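Local coordinates for protein putative histidinol-phosphate aminotransferase (Erwinia carotovora atroseptica, PDB 3LY1) that binds pyridoxal 5'-phosphate and probably works as a transaminase of the histidinol-phosphate aminotransferase subfamily, at residues A[85-99]-A[108-121]. Residues are numbered along the deposited sequence; the frame is centred on the assembly and turned at random.
Sequences IEAYASLEAQLVIPE and FAKIAGMKVTKVKM. With EDO (1,2-ethanediol), chain I; EDO (1,2-ethanediol), chain G; EDO (1,2-ethanediol), chain J.
M114, a selenomethionine, fills the tight end of this contact, lying between the helix ends and the start of the strands. Its SE sits 3.7 Å from A89 CB, and a bend at the last torsion (chi3 58°) turns the methyl CE over the start of strand 94-98, against A93 CB and beside the Q94-L95 peptide. Next to its SE, A89 and A112 meet methyl to methyl, CB to CB at 3.5 Å, which lets the ends of helices 76-88 and 104-111 come close, while I85 CG2 lies against the backbone of F108. Further along, L95 swings CG anti to its backbone N (chi1 170°) and lays CD2 on A109 CB, 3.6 Å away, closing helix 104-111 down on the sheet.

The strands themselves run parallel, and their ladder is regular in the middle: L95 N reaches K115 O, then T117 N gives an almost straight bond (173°) to L95 O at 2.8 Å, followed by I97 N to T117 O and V119 N to I97 O. It is less regular at its ends: K115 N makes only a weak bond to A93 O and also meets a water that bridges to L91 O and A93 O, and E99 N still bonds to V119 O but from well above the carbonyl plane.

Farther along the face that carries L95, toward the C-terminal end of the strands, the packing gives way to solvent at K118: buried I97 lays CD1 alongside its aliphatic part, 3.8 Å from CG, and K118 NZ goes on to a salt bridge with E106 and a water shared with E99 O. On the other sheet face, helix 129-137 packs on V96 and V119. Together strand 94-98, helix 104-111 and edge strand 115-119 form a beta-alpha-beta crossover in the large, PLP-binding domain of a fold-type I aminotransferase.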
loop_
_atom_site.group_PDB
_atom_site.type_symbol
_atom_site.label_atom_id
_atom_site.label_comp_id
_atom_site.label_asym_id
_atom_site.label_seq_id
_atom_site.Cartn_x
_atom_site.Cartn_y
_atom_site.Cartn_z
ATOM N N ILE A 85 -14.923 -2.510 1.636
ATOM C CA ILE A 85 -15.602 -3.610 2.354
ATOM C C ILE A 85 -15.450 -3.450 3.873
ATOM O O ILE A 85 -16.423 -3.581 4.633
ATOM C CB ILE A 85 -15.071 -5.010 1.909
ATOM C CG1 ILE A 85 -15.314 -5.261 0.405
ATOM C CG2 ILE A 85 -15.661 -6.157 2.802
ATOM C CD1 ILE A 85 -16.742 -5.408 0.022
ATOM N N GLU A 86 -14.242 -3.131 4.334
ATOM C CA GLU A 86 -14.045 -2.977 5.791
ATOM C C GLU A 86 -14.900 -1.838 6.358
ATOM O O GLU A 86 -15.441 -1.924 7.477
ATOM C CB GLU A 86 -12.537 -2.788 6.117
ATOM C CG GLU A 86 -11.722 -4.103 6.007
ATOM C CD GLU A 86 -10.282 -3.949 6.519
ATOM O OE1 GLU A 86 -10.031 -3.035 7.329
ATOM O OE2 GLU A 86 -9.412 -4.731 6.113
ATOM N N ALA A 87 -15.025 -0.761 5.591
ATOM C CA ALA A 87 -15.751 0.410 6.037
ATOM C C ALA A 87 -17.235 0.139 6.229
ATOM O O ALA A 87 -17.839 0.725 7.121
ATOM C CB ALA A 87 -15.548 1.591 5.045
ATOM N N TYR A 88 -17.800 -0.764 5.422
ATOM C CA TYR A 88 -19.240 -1.016 5.383
ATOM C C TYR A 88 -19.636 -2.407 5.880
ATOM O O TYR A 88 -20.815 -2.761 5.871
ATOM C CB TYR A 88 -19.774 -0.703 3.981
ATOM C CG TYR A 88 -19.781 0.787 3.785
ATOM C CD1 TYR A 88 -20.820 1.558 4.297
ATOM C CD2 TYR A 88 -18.698 1.444 3.233
ATOM C CE1 TYR A 88 -20.812 2.931 4.205
ATOM C CE2 TYR A 88 -18.680 2.808 3.120
ATOM C CZ TYR A 88 -19.751 3.558 3.620
ATOM O OH TYR A 88 -19.737 4.934 3.528
ATOM N N ALA A 89 -18.663 -3.156 6.373
ATOM C CA ALA A 89 -18.895 -4.484 6.892
ATOM C C ALA A 89 -19.554 -4.470 8.274
ATOM O O ALA A 89 -19.311 -3.589 9.074
ATOM C CB ALA A 89 -17.566 -5.236 6.947
ATOM N N SER A 90 -20.402 -5.451 8.532
ATOM C CA SER A 90 -20.808 -5.770 9.889
ATOM C C SER A 90 -21.209 -7.232 9.891
ATOM O O SER A 90 -21.351 -7.834 8.830
ATOM C CB SER A 90 -21.964 -4.879 10.347
ATOM O OG SER A 90 -23.098 -5.063 9.516
ATOM N N LEU A 91 -21.373 -7.822 11.076
ATOM C CA LEU A 91 -21.783 -9.241 11.130
ATOM C C LEU A 91 -23.205 -9.419 10.577
ATOM O O LEU A 91 -23.548 -10.525 10.180
ATOM C CB LEU A 91 -21.633 -9.847 12.541
ATOM C CG LEU A 91 -20.200 -10.179 13.030
ATOM C CD1 LEU A 91 -20.273 -10.871 14.438
ATOM C CD2 LEU A 91 -19.363 -11.023 12.015
ATOM N N GLU A 92 -23.976 -8.326 10.494
ATOM C CA GLU A 92 -25.340 -8.417 9.960
ATOM C C GLU A 92 -25.429 -8.159 8.434
ATOM O O GLU A 92 -26.452 -8.463 7.812
ATOM C CB GLU A 92 -26.277 -7.498 10.748
ATOM C CG GLU A 92 -26.511 -7.947 12.204
ATOM C CD GLU A 92 -25.271 -7.831 13.096
ATOM O OE1 GLU A 92 -24.452 -6.896 12.908
ATOM O OE2 GLU A 92 -25.122 -8.682 14.003
ATOM N N ALA A 93 -24.346 -7.658 7.835
ATOM C CA ALA A 93 -24.298 -7.339 6.401
ATOM C C ALA A 93 -24.113 -8.544 5.447
ATOM O O ALA A 93 -23.528 -9.595 5.793
ATOM C CB ALA A 93 -23.203 -6.334 6.157
ATOM N N GLN A 94 -24.651 -8.397 4.246
ATOM C CA GLN A 94 -24.430 -9.373 3.177
ATOM C C GLN A 94 -23.706 -8.662 2.042
ATOM O O GLN A 94 -23.894 -7.466 1.848
ATOM C CB GLN A 94 -25.741 -9.968 2.651
ATOM C CG GLN A 94 -26.595 -9.008 1.834
ATOM C CD GLN A 94 -27.762 -9.660 1.060
ATOM O OE1 GLN A 94 -28.649 -8.944 0.604
ATOM N NE2 GLN A 94 -27.778 -10.975 0.940
ATOM N N LEU A 95 -22.886 -9.399 1.314
ATOM C CA LEU A 95 -22.331 -8.915 0.053
ATOM C C LEU A 95 -23.162 -9.577 -1.051
ATOM O O LEU A 95 -23.324 -10.794 -1.037
ATOM C CB LEU A 95 -20.862 -9.337 -0.093
ATOM C CG LEU A 95 -20.225 -9.115 -1.459
ATOM C CD1 LEU A 95 -19.947 -7.653 -1.601
ATOM C CD2 LEU A 95 -18.930 -9.948 -1.638
ATOM N N VAL A 96 -23.664 -8.779 -1.982
ATOM C CA VAL A 96 -24.442 -9.262 -3.136
ATOM C C VAL A 96 -23.573 -9.106 -4.377
ATOM O O VAL A 96 -23.107 -7.997 -4.691
ATOM C CB VAL A 96 -25.781 -8.512 -3.305
ATOM C CG1 VAL A 96 -26.514 -8.997 -4.566
ATOM C CG2 VAL A 96 -26.683 -8.731 -2.069
ATOM N N ILE A 97 -23.316 -10.237 -5.041
ATOM C CA ILE A 97 -22.441 -10.281 -6.232
ATOM C C ILE A 97 -23.021 -11.266 -7.260
ATOM O O ILE A 97 -23.746 -12.252 -6.879
ATOM C CB ILE A 97 -20.985 -10.747 -5.907
ATOM C CG1 ILE A 97 -20.946 -11.855 -4.828
ATOM C CG2 ILE A 97 -20.074 -9.526 -5.471
ATOM C CD1 ILE A 97 -19.581 -12.649 -4.767
ATOM N N PRO A 98 -22.688 -11.056 -8.525
ATOM C CA PRO A 98 -22.822 -12.075 -9.572
ATOM C C PRO A 98 -21.928 -13.250 -9.227
ATOM O O PRO A 98 -20.889 -13.053 -8.600
ATOM C CB PRO A 98 -22.314 -11.367 -10.845
ATOM C CG PRO A 98 -22.314 -9.915 -10.515
ATOM C CD PRO A 98 -22.013 -9.848 -9.053
ATOM N N GLU A 99 -22.322 -14.450 -9.628
ATOM C CA GLU A 99 -21.611 -15.651 -9.233
ATOM C C GLU A 99 -20.206 -15.662 -9.846
ATOM O O GLU A 99 -19.278 -16.225 -9.244
ATOM C CB GLU A 99 -22.392 -16.909 -9.632
ATOM C CG GLU A 99 -21.719 -18.198 -9.217
ATOM C CD GLU A 99 -22.623 -19.403 -9.316
ATOM O OE1 GLU A 99 -23.760 -19.277 -9.838
ATOM O OE2 GLU A 99 -22.175 -20.480 -8.874
ATOM N N PHE A 108 -12.695 -10.387 0.975
ATOM C CA PHE A 108 -12.725 -9.467 2.104
ATOM C C PHE A 108 -14.059 -9.554 2.837
ATOM O O PHE A 108 -14.128 -9.357 4.072
ATOM C CB PHE A 108 -12.385 -8.026 1.662
ATOM C CG PHE A 108 -10.984 -7.878 1.110
ATOM C CD1 PHE A 108 -9.871 -8.121 1.908
ATOM C CD2 PHE A 108 -10.778 -7.521 -0.196
ATOM C CE1 PHE A 108 -8.593 -8.041 1.379
ATOM C CE2 PHE A 108 -9.494 -7.410 -0.698
ATOM C CZ PHE A 108 -8.421 -7.680 0.099
ATOM N N ALA A 109 -15.126 -9.909 2.116
ATOM C CA ALA A 109 -16.423 -10.086 2.781
ATOM C C ALA A 109 -16.424 -11.261 3.754
ATOM O O ALA A 109 -16.966 -11.179 4.890
ATOM C CB ALA A 109 -17.588 -10.199 1.726
ATOM N N LYS A 110 -15.800 -12.345 3.335
ATOM C CA LYS A 110 -15.610 -13.513 4.186
ATOM C C LYS A 110 -14.738 -13.237 5.429
ATOM O O LYS A 110 -15.063 -13.690 6.506
ATOM C CB LYS A 110 -15.027 -14.650 3.386
ATOM C CG LYS A 110 -16.033 -15.275 2.431
ATOM C CD LYS A 110 -15.646 -16.735 2.080
ATOM C CE LYS A 110 -14.757 -16.816 0.884
ATOM N NZ LYS A 110 -14.098 -18.198 0.723
ATOM N N ILE A 111 -13.648 -12.504 5.263
ATOM C CA ILE A 111 -12.816 -12.047 6.390
ATOM C C ILE A 111 -13.659 -11.268 7.398
ATOM O O ILE A 111 -13.560 -11.496 8.605
ATOM C CB ILE A 111 -11.576 -11.254 5.859
ATOM C CG1 ILE A 111 -10.581 -12.226 5.200
ATOM C CG2 ILE A 111 -10.913 -10.441 6.962
ATOM C CD1 ILE A 111 -9.688 -11.595 4.150
ATOM N N ALA A 112 -14.565 -10.418 6.900
ATOM C CA ALA A 112 -15.482 -9.664 7.744
ATOM C C ALA A 112 -16.630 -10.499 8.360
ATOM O O ALA A 112 -17.404 -10.011 9.217
ATOM C CB ALA A 112 -16.031 -8.435 6.944
ATOM N N GLY A 113 -16.742 -11.760 7.971
ATOM C CA GLY A 113 -17.772 -12.633 8.569
ATOM C C GLY A 113 -19.154 -12.384 7.983
ATOM O O GLY A 113 -20.149 -12.794 8.546
HETATM N N MSE A 114 -19.202 -11.746 6.819
HETATM C CA MSE A 114 -20.463 -11.442 6.144
HETATM C C MSE A 114 -21.038 -12.632 5.365
HETATM O O MSE A 114 -20.296 -13.443 4.767
HETATM C CB MSE A 114 -20.256 -10.275 5.184
HETATM C CG MSE A 114 -19.920 -8.988 5.904
HETATM SE SE MSE A 114 -19.383 -7.578 4.652
HETATM C CE MSE A 114 -21.023 -7.526 3.515
ATOM N N LYS A 115 -22.362 -12.699 5.333
ATOM C CA LYS A 115 -23.055 -13.522 4.358
ATOM C C LYS A 115 -22.660 -13.089 2.950
ATOM O O LYS A 115 -22.616 -11.902 2.665
ATOM C CB LYS A 115 -24.558 -13.339 4.527
ATOM C CG LYS A 115 -25.387 -14.136 3.562
ATOM C CD LYS A 115 -26.884 -13.991 3.861
ATOM C CE LYS A 115 -27.690 -14.937 2.964
ATOM N NZ LYS A 115 -29.087 -15.038 3.464
ATOM N N VAL A 116 -22.390 -14.043 2.073
ATOM C CA VAL A 116 -22.065 -13.742 0.672
ATOM C C VAL A 116 -23.167 -14.350 -0.181
ATOM O O VAL A 116 -23.389 -15.559 -0.136
ATOM C CB VAL A 116 -20.717 -14.314 0.261
ATOM C CG1 VAL A 116 -20.486 -14.107 -1.214
ATOM C CG2 VAL A 116 -19.592 -13.639 1.063
ATOM N N THR A 117 -23.885 -13.499 -0.900
ATOM C CA THR A 117 -25.054 -13.901 -1.666
ATOM C C THR A 117 -24.714 -13.782 -3.147
ATOM O O THR A 117 -24.621 -12.671 -3.688
ATOM C CB THR A 117 -26.281 -13.028 -1.278
ATOM O OG1 THR A 117 -26.580 -13.213 0.114
ATOM C CG2 THR A 117 -27.528 -13.403 -2.113
ATOM N N LYS A 118 -24.491 -14.927 -3.793
ATOM C CA LYS A 118 -24.120 -14.973 -5.194
ATOM C C LYS A 118 -25.358 -15.253 -6.035
ATOM O O LYS A 118 -26.158 -16.135 -5.694
ATOM C CB LYS A 118 -23.073 -16.067 -5.452
ATOM C CG LYS A 118 -21.704 -15.762 -4.908
ATOM C CD LYS A 118 -20.742 -16.942 -5.161
ATOM C CE LYS A 118 -19.486 -16.746 -4.350
ATOM N NZ LYS A 118 -18.435 -17.713 -4.733
ATOM N N VAL A 119 -25.522 -14.479 -7.102
ATOM C CA VAL A 119 -26.638 -14.586 -8.013
ATOM C C VAL A 119 -26.155 -15.188 -9.331
ATOM O O VAL A 119 -25.233 -14.670 -9.985
ATOM C CB VAL A 119 -27.289 -13.199 -8.264
ATOM C CG1 VAL A 119 -28.425 -13.312 -9.291
ATOM C CG2 VAL A 119 -27.756 -12.601 -6.930
ATOM N N LYS A 120 -26.787 -16.295 -9.703
ATOM C CA LYS A 120 -26.415 -17.040 -10.906
ATOM C C LYS A 120 -26.395 -16.110 -12.118
ATOM O O LYS A 120 -27.205 -15.201 -12.214
ATOM C CB LYS A 120 -27.379 -18.213 -11.098
ATOM C CG LYS A 120 -27.003 -19.197 -12.203
ATOM C CD LYS A 120 -28.081 -20.286 -12.384
ATOM C CE LYS A 120 -27.656 -21.323 -13.446
ATOM N NZ LYS A 120 -27.996 -22.718 -12.988
HETATM N N MSE A 121 -25.434 -16.295 -13.011
HETATM C CA MSE A 121 -25.400 -15.524 -14.246
HETATM C C MSE A 121 -26.585 -15.912 -15.158
HETATM O O MSE A 121 -27.129 -17.025 -15.049
HETATM C CB MSE A 121 -24.109 -15.775 -15.031
HETATM C CG MSE A 121 -22.812 -15.555 -14.236
HETATM SE SE MSE A 121 -22.682 -13.913 -13.224
HETATM C CE MSE A 121 -21.859 -12.810 -14.574
HETATM C C1 EDO I . -23.559 -1.277 3.967
HETATM O O1 EDO I . -23.166 -1.120 5.350
HETATM C C2 EDO I . -24.887 -0.605 3.650
HETATM O O2 EDO I . -24.926 0.760 4.104
HETATM C C1 EDO G . -16.598 -14.093 -7.226
HETATM O O1 EDO G . -16.383 -13.931 -5.816
HETATM C C2 EDO G . -15.763 -15.210 -7.886
HETATM O O2 EDO G . -16.398 -15.661 -9.127
HETATM C C1 EDO J . -9.851 -16.672 -0.837
HETATM O O1 EDO J . -8.748 -17.540 -0.535
HETATM C C2 EDO J . -10.539 -16.198 0.446
HETATM O O2 EDO J . -11.486 -17.145 0.965
HETATM O O HOH W 1 -24.058 -11.208 7.680
HETATM O O HOH W 2 -18.506 -17.902 -7.489
#